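Local coordinates for chitin deacetylase (Bombyx mori, PDB 5ZNT), which removes acetyl groups from the N-acetylglucosamine units of chitin, using a zinc ion, to give chitosan and acetate, at residues K122-M127 / V145-L150. Sequence-based numbering, arbitrary orientation.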
ATOM      1  N   LYS A 122      -9.141 -16.994  -2.157  1.00 20.55           N
ATOM      2  CA  LYS A 122      -8.311 -17.821  -1.277  1.00 26.19           C
ATOM      3  C   LYS A 122      -7.001 -17.125  -0.948  1.00 19.15           C
ATOM      4  O   LYS A 122      -6.539 -17.180   0.194  1.00 20.58           O
ATOM      5  CB  LYS A 122      -8.044 -19.184  -1.906  1.00 24.94           C
ATOM      6  CG  LYS A 122      -9.298 -20.073  -1.950  1.00 28.46           C
ATOM      7  CD  LYS A 122      -9.031 -21.332  -2.765  1.00 39.34           C
ATOM      8  CE  LYS A 122      -9.188 -22.579  -1.930  1.00 46.70           C
ATOM      9  NZ  LYS A 122      -8.714 -23.778  -2.675  1.00 41.62           N
ATOM     10  N   GLU A 123      -6.397 -16.459  -1.934  1.00 17.70           N
ATOM     11  CA  GLU A 123      -5.132 -15.760  -1.711  1.00 20.47           C
ATOM     12  C   GLU A 123      -5.321 -14.536  -0.824  1.00 21.41           C
ATOM     13  O   GLU A 123      -4.549 -14.322   0.107  1.00 18.25           O
ATOM     14  CB  GLU A 123      -4.507 -15.343  -3.047  1.00 20.14           C
ATOM     15  CG  GLU A 123      -3.909 -16.513  -3.857  1.00 19.96           C
ATOM     16  CD  GLU A 123      -2.556 -16.948  -3.304  1.00 20.68           C
ATOM     17  OE1 GLU A 123      -2.151 -16.438  -2.244  1.00 19.54           O
ATOM     18  OE2 GLU A 123      -1.882 -17.784  -3.931  1.00 21.13           O
ATOM     19  N   MET A 124      -6.330 -13.704  -1.111  1.00 18.82           N
ATOM     20  CA  MET A 124      -6.398 -12.391  -0.466  1.00 17.75           C
ATOM     21  C   MET A 124      -7.311 -12.403   0.755  1.00 19.07           C
ATOM     22  O   MET A 124      -6.921 -11.925   1.826  1.00 15.91           O
ATOM     23  CB  MET A 124      -6.852 -11.326  -1.487  1.00 17.55           C
ATOM     24  CG  MET A 124      -5.838 -11.165  -2.659  1.00 14.81           C
ATOM     25  SD  MET A 124      -4.175 -10.845  -2.026  1.00 19.12           S
ATOM     26  CE  MET A 124      -3.345 -10.557  -3.583  1.00 19.79           C
ATOM     27  N   ALA A 125      -8.533 -12.929   0.618  1.00 20.68           N
ATOM     28  CA  ALA A 125      -9.381 -13.052   1.802  1.00 17.76           C
ATOM     29  C   ALA A 125      -8.781 -14.041   2.796  1.00 21.27           C
ATOM     30  O   ALA A 125      -8.907 -13.849   4.008  1.00 19.81           O
ATOM     31  CB  ALA A 125     -10.799 -13.478   1.416  1.00 24.00           C
ATOM     32  N   GLY A 126      -8.130 -15.095   2.300  1.00 21.18           N
ATOM     33  CA  GLY A 126      -7.422 -16.001   3.190  1.00 18.16           C
ATOM     34  C   GLY A 126      -6.327 -15.307   3.973  1.00 19.36           C
ATOM     35  O   GLY A 126      -6.196 -15.496   5.182  1.00 17.58           O
ATOM     36  N   MET A 127      -5.525 -14.476   3.293  1.00 16.70           N
ATOM     37  CA  MET A 127      -4.466 -13.764   3.999  1.00 17.09           C
ATOM     38  C   MET A 127      -5.053 -12.816   5.036  1.00 16.42           C
ATOM     39  O   MET A 127      -4.494 -12.665   6.131  1.00 15.91           O
ATOM     40  CB  MET A 127      -3.577 -12.990   3.017  1.00 16.60           C
ATOM     41  CG  MET A 127      -2.426 -12.225   3.684  1.00 19.21           C
ATOM     42  SD  MET A 127      -1.382 -13.295   4.755  1.00 18.68           S
ATOM     43  CE  MET A 127      -0.246 -12.107   5.482  1.00 15.16           C
ATOM     44  N   VAL A 145      -5.523  -4.364  -0.718  1.00 16.18           N
ATOM     45  CA  VAL A 145      -4.948  -5.481  -1.455  1.00 14.69           C
ATOM     46  C   VAL A 145      -3.885  -4.941  -2.391  1.00 19.86           C
ATOM     47  O   VAL A 145      -4.108  -3.926  -3.066  1.00 19.80           O
ATOM     48  CB  VAL A 145      -6.023  -6.229  -2.276  1.00 17.20           C
ATOM     49  CG1 VAL A 145      -5.357  -7.257  -3.211  1.00 18.71           C
ATOM     50  CG2 VAL A 145      -7.019  -6.935  -1.351  1.00 16.38           C
ATOM     51  N   ARG A 146      -2.753  -5.648  -2.479  1.00 16.34           N
ATOM     52  CA  ARG A 146      -1.801  -5.458  -3.571  1.00 18.38           C
ATOM     53  C   ARG A 146      -1.362  -6.830  -4.053  1.00 19.42           C
ATOM     54  O   ARG A 146      -0.892  -7.648  -3.252  1.00 18.40           O
ATOM     55  CB  ARG A 146      -0.586  -4.636  -3.138  1.00 15.83           C
ATOM     56  CG  ARG A 146       0.495  -4.505  -4.231  1.00 17.50           C
ATOM     57  CD  ARG A 146       1.556  -3.469  -3.808  1.00 17.36           C
ATOM     58  NE  ARG A 146       1.074  -2.083  -3.886  1.00 18.31           N
ATOM     59  CZ  ARG A 146       1.706  -1.030  -3.370  1.00 18.83           C
ATOM     60  NH1 ARG A 146       2.859  -1.188  -2.716  1.00 17.28           N
ATOM     61  NH2 ARG A 146       1.187   0.188  -3.518  1.00 18.01           N
ATOM     62  N   ALA A 147      -1.494  -7.075  -5.359  1.00 15.50           N
ATOM     63  CA  ALA A 147      -1.165  -8.388  -5.925  1.00 17.01           C
ATOM     64  C   ALA A 147       0.342  -8.558  -6.088  1.00 18.44           C
ATOM     65  O   ALA A 147       1.043  -7.603  -6.438  1.00 17.61           O
ATOM     66  CB  ALA A 147      -1.849  -8.589  -7.283  1.00 16.80           C
ATOM     67  N   PRO A 148       0.857  -9.766  -5.817  1.00 17.05           N
ATOM     68  CA  PRO A 148       2.251 -10.079  -6.134  1.00 16.73           C
ATOM     69  C   PRO A 148       2.598  -9.733  -7.577  1.00 20.66           C
ATOM     70  O   PRO A 148       1.782  -9.897  -8.496  1.00 20.65           O
ATOM     71  CB  PRO A 148       2.336 -11.593  -5.886  1.00 21.20           C
ATOM     72  CG  PRO A 148       1.327 -11.827  -4.788  1.00 19.69           C
ATOM     73  CD  PRO A 148       0.172 -10.883  -5.142  1.00 17.61           C
ATOM     74  N   TYR A 149       3.817  -9.225  -7.749  1.00 19.46           N
ATOM     75  CA  TYR A 149       4.392  -8.786  -9.025  1.00 25.16           C
ATOM     76  C   TYR A 149       3.498  -7.764  -9.746  1.00 24.35           C
ATOM     77  O   TYR A 149       3.623  -7.573 -10.962  1.00 23.43           O
ATOM     78  CB  TYR A 149       4.734 -10.016  -9.906  1.00 23.07           C
ATOM     79  CG  TYR A 149       5.465 -11.057  -9.068  1.00 20.41           C
ATOM     80  CD1 TYR A 149       6.830 -10.937  -8.799  1.00 24.79           C
ATOM     81  CD2 TYR A 149       4.768 -12.096  -8.453  1.00 23.12           C
ATOM     82  CE1 TYR A 149       7.491 -11.866  -7.980  1.00 22.15           C
ATOM     83  CE2 TYR A 149       5.418 -13.019  -7.614  1.00 20.22           C
ATOM     84  CZ  TYR A 149       6.769 -12.888  -7.391  1.00 19.42           C
ATOM     85  OH  TYR A 149       7.404 -13.796  -6.580  1.00 21.31           O
ATOM     86  N   LEU A 150       2.615  -7.088  -8.992  1.00 16.80           N
ATOM     87  CA  LEU A 150       1.665  -6.109  -9.520  1.00 19.30           C
ATOM     88  C   LEU A 150       0.874  -6.683 -10.699  1.00 28.25           C
ATOM     89  O   LEU A 150       0.600  -5.997 -11.689  1.00 23.80           O
ATOM     90  CB  LEU A 150       2.377  -4.806  -9.916  1.00 18.56           C
ATOM     91  CG  LEU A 150       3.210  -4.136  -8.799  1.00 23.08           C
ATOM     92  CD1 LEU A 150       3.811  -2.812  -9.279  1.00 27.22           C
ATOM     93  CD2 LEU A 150       2.321  -3.856  -7.587  1.00 21.17           C
TER
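Met124 reaches from helix 117-134 onto the extended run Val145-Pro148, where strand 144-145 passes into the loop before helix 154-163, and is the one helix residue of 122-127 that touches it. Its CG stands anti to the carbonyl carbon (chi1 -63°), and a bend at the next bond (chi2 -54°) followed by an extended last torsion carries the thioether out to the loop, methyl foremost. Met124 CE lies 3.9 Å from Val145 CG1, 3.9 Å from Ala147 CA and 3.9 Å from Pro148 CD, so one methyl group meets three carbons: a valine methyl, the alanine CA and the proline ring carbon bonded to N. The approach to Val145 is oblique: CG1, placed anti to its own backbone N (chi1 171°), crosses the methionine and touches Met124 CG and SD, each at 4.0 Å, as well as CE. Carbonyl Arg146 O, 3.8 Å from Met124 CE, accepts its hydrogen bond from His101 ND1. His101 is a zinc ligand, so the methyl packs against the second shell of the metal site of this carbohydrate esterase 4 domain. The Arg146 side chain sets off from its CA away from the helix, and its guanidinium group hydrogen-bonds to Ser170 O and forms a salt bridge with Asp45, while Pro148 lies beside His105, another zinc ligand. Met160 of helix 154-163 and Val100 of strand 97-100 also touch Met124. Cut back to alanine, this position would lose the methyl packed on Val145 CG1 and Pro148 CD, and a gap would probably open behind the carbonyl that bonds His101. Apolar packing carries this buried contact without a hydrogen bond between the two segments; beside it, the bond from His101 to Arg146 O, together with the zinc ion, helps to fix the rotation of the histidine.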